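Local structure of succinate-semialdehyde dehydrogenase (Streptococcus pyogenes MGAS1882, 4YWV) at residues N150-K155 / G179-L184. The protein probably oxidises succinic semialdehyde to succinate with a nicotinamide cofactor. Sequence-based numbering, arbitrary orientation.
Sequences NPMVLK and GSITNL. With SSN (4-oxobutanoic acid), chain D.
Met-152 and Ile-181 run side by side off neighbouring parallel strands, pointing the same way until SD meets CD1 at 4.1 Å. The pair illustrates how in-register parallel strands set matching residues on one or the other face of a sheet. CG of Met-152 and CG1 of Ile-181 both stand anti to their backbone N (chi1 -170° in Met-152); the methionine then bends at chi3, turning its methyl away from the isoleucine, and its side chain packs on Val-141 of helix 134-148. Further along this face, Leu-154 and Asn-183 cross at a slant, CD2 lying 4.1 Å from OD1. On the other face, Leu-184 leans across toward the neighbouring strand, bringing CD1 within 3.6 Å of Val-153 CB. A water donates to Met-152 O and Gly-179 O and accepts from Thr-182 OG1, a hydroxyl also hydrogen-bonded to Arg-31 NH2. Between the faces runs a parallel ladder: Met-152 N to Ser-180 O, Thr-182 N to Met-152 O, Leu-154 N to Thr-182 O (2.8 Å, nearly straight at 171°) and Leu-184 N to Leu-154 O. Helix 161-174 links the strands, completing a beta-alpha-beta crossover at the sheet edge, consistent with the Rossmann-like cofactor-binding domain of aldehyde dehydrogenases.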
loop_
_atom_site.group_PDB
_atom_site.type_symbol
_atom_site.label_atom_id
_atom_site.label_comp_id
_atom_site.label_asym_id
_atom_site.label_seq_id
_atom_site.Cartn_x
_atom_site.Cartn_y
_atom_site.Cartn_z
ATOM N N ASN A 150 -13.671 8.943 -4.504
ATOM C CA ASN A 150 -13.424 8.894 -3.058
ATOM C C ASN A 150 -13.556 10.280 -2.434
ATOM O O ASN A 150 -12.683 11.127 -2.642
ATOM C CB ASN A 150 -12.005 8.413 -2.741
ATOM C CG ASN A 150 -11.745 6.997 -3.175
ATOM O OD1 ASN A 150 -12.634 6.141 -3.171
ATOM N ND2 ASN A 150 -10.498 6.728 -3.528
ATOM N N PRO A 151 -14.633 10.539 -1.667
ATOM C CA PRO A 151 -14.719 11.878 -1.077
ATOM C C PRO A 151 -13.476 12.061 -0.210
ATOM O O PRO A 151 -12.864 11.079 0.214
ATOM C CB PRO A 151 -16.001 11.814 -0.248
ATOM C CG PRO A 151 -16.835 10.828 -0.981
ATOM C CD PRO A 151 -15.831 9.747 -1.343
ATOM N N MET A 152 -13.098 13.303 0.063
ATOM C CA MET A 152 -11.904 13.528 0.863
ATOM C C MET A 152 -12.053 14.474 2.060
ATOM O O MET A 152 -12.845 15.414 2.035
ATOM C CB MET A 152 -10.792 14.033 -0.060
ATOM C CG MET A 152 -9.417 14.093 0.572
ATOM S SD MET A 152 -8.183 14.603 -0.627
ATOM C CE MET A 152 -7.744 12.990 -1.323
ATOM N N VAL A 153 -11.306 14.188 3.123
ATOM C CA VAL A 153 -11.280 15.040 4.314
ATOM C C VAL A 153 -9.811 15.412 4.486
ATOM O O VAL A 153 -8.921 14.551 4.442
ATOM C CB VAL A 153 -11.837 14.346 5.597
ATOM C CG1 VAL A 153 -13.339 14.202 5.472
ATOM C CG2 VAL A 153 -11.169 12.994 5.829
ATOM N N LEU A 154 -9.568 16.706 4.661
ATOM C CA LEU A 154 -8.220 17.229 4.755
ATOM C C LEU A 154 -7.820 17.810 6.087
ATOM O O LEU A 154 -8.551 18.603 6.684
ATOM C CB LEU A 154 -8.024 18.303 3.677
ATOM C CG LEU A 154 -6.823 19.247 3.802
ATOM C CD1 LEU A 154 -5.526 18.476 3.583
ATOM C CD2 LEU A 154 -6.961 20.373 2.784
ATOM N N LYS A 155 -6.633 17.409 6.530
ATOM C CA LYS A 155 -6.043 17.902 7.762
ATOM C C LYS A 155 -4.768 18.553 7.258
ATOM O O LYS A 155 -3.796 17.871 6.955
ATOM C CB LYS A 155 -5.712 16.749 8.700
ATOM C CG LYS A 155 -5.421 17.174 10.125
ATOM C CD LYS A 155 -4.124 17.939 10.223
ATOM C CE LYS A 155 -3.858 18.388 11.638
ATOM N NZ LYS A 155 -2.861 19.483 11.635
ATOM N N GLY A 179 -18.869 18.093 0.343
ATOM C CA GLY A 179 -18.377 16.817 0.824
ATOM C C GLY A 179 -17.241 16.288 -0.029
ATOM O O GLY A 179 -16.448 15.489 0.462
ATOM N N SER A 180 -17.164 16.717 -1.293
ATOM C CA SER A 180 -16.096 16.279 -2.202
ATOM C C SER A 180 -14.755 16.399 -1.470
ATOM O O SER A 180 -13.897 15.512 -1.536
ATOM C CB SER A 180 -16.075 17.140 -3.470
ATOM O OG SER A 180 -17.271 16.995 -4.214
ATOM N N ILE A 181 -14.584 17.527 -0.791
ATOM C CA ILE A 181 -13.408 17.769 0.021
ATOM C C ILE A 181 -13.791 18.756 1.109
ATOM O O ILE A 181 -14.428 19.782 0.847
ATOM C CB ILE A 181 -12.204 18.321 -0.788
ATOM C CG1 ILE A 181 -10.969 18.359 0.137
ATOM C CG2 ILE A 181 -12.527 19.702 -1.366
ATOM C CD1 ILE A 181 -9.629 18.488 -0.568
ATOM N N THR A 182 -13.440 18.417 2.343
ATOM C CA THR A 182 -13.734 19.285 3.467
ATOM C C THR A 182 -12.457 19.483 4.261
ATOM O O THR A 182 -11.746 18.526 4.558
ATOM C CB THR A 182 -14.807 18.681 4.399
ATOM O OG1 THR A 182 -15.942 18.275 3.626
ATOM C CG2 THR A 182 -15.253 19.712 5.438
ATOM N N ASN A 183 -12.159 20.731 4.581
ATOM C CA ASN A 183 -10.981 21.042 5.363
ATOM C C ASN A 183 -11.330 20.792 6.824
ATOM O O ASN A 183 -12.432 21.114 7.261
ATOM C CB ASN A 183 -10.583 22.503 5.156
ATOM C CG ASN A 183 -9.467 22.927 6.080
ATOM O OD1 ASN A 183 -8.424 22.275 6.143
ATOM N ND2 ASN A 183 -9.675 24.018 6.807
ATOM N N LEU A 184 -10.405 20.211 7.578
ATOM C CA LEU A 184 -10.654 19.933 8.992
ATOM C C LEU A 184 -9.645 20.610 9.916
ATOM O O LEU A 184 -8.480 20.207 9.985
ATOM C CB LEU A 184 -10.616 18.426 9.260
ATOM C CG LEU A 184 -11.401 17.520 8.316
ATOM C CD1 LEU A 184 -11.092 16.078 8.641
ATOM C CD2 LEU A 184 -12.882 17.797 8.434
HETATM C C1 SSN D . 0.567 20.770 12.246
HETATM O O1 SSN D . 0.872 20.079 11.237
HETATM C C2 SSN D . -0.864 21.129 12.567
HETATM O O2 SSN D . 1.450 21.189 13.019
HETATM C C3 SSN D . -1.178 20.759 14.011
HETATM C C4 SSN D . -2.551 21.285 14.420
HETATM O O4 SSN D . -3.116 20.896 15.432
HETATM O O HOH W 1 -15.378 15.702 2.658
#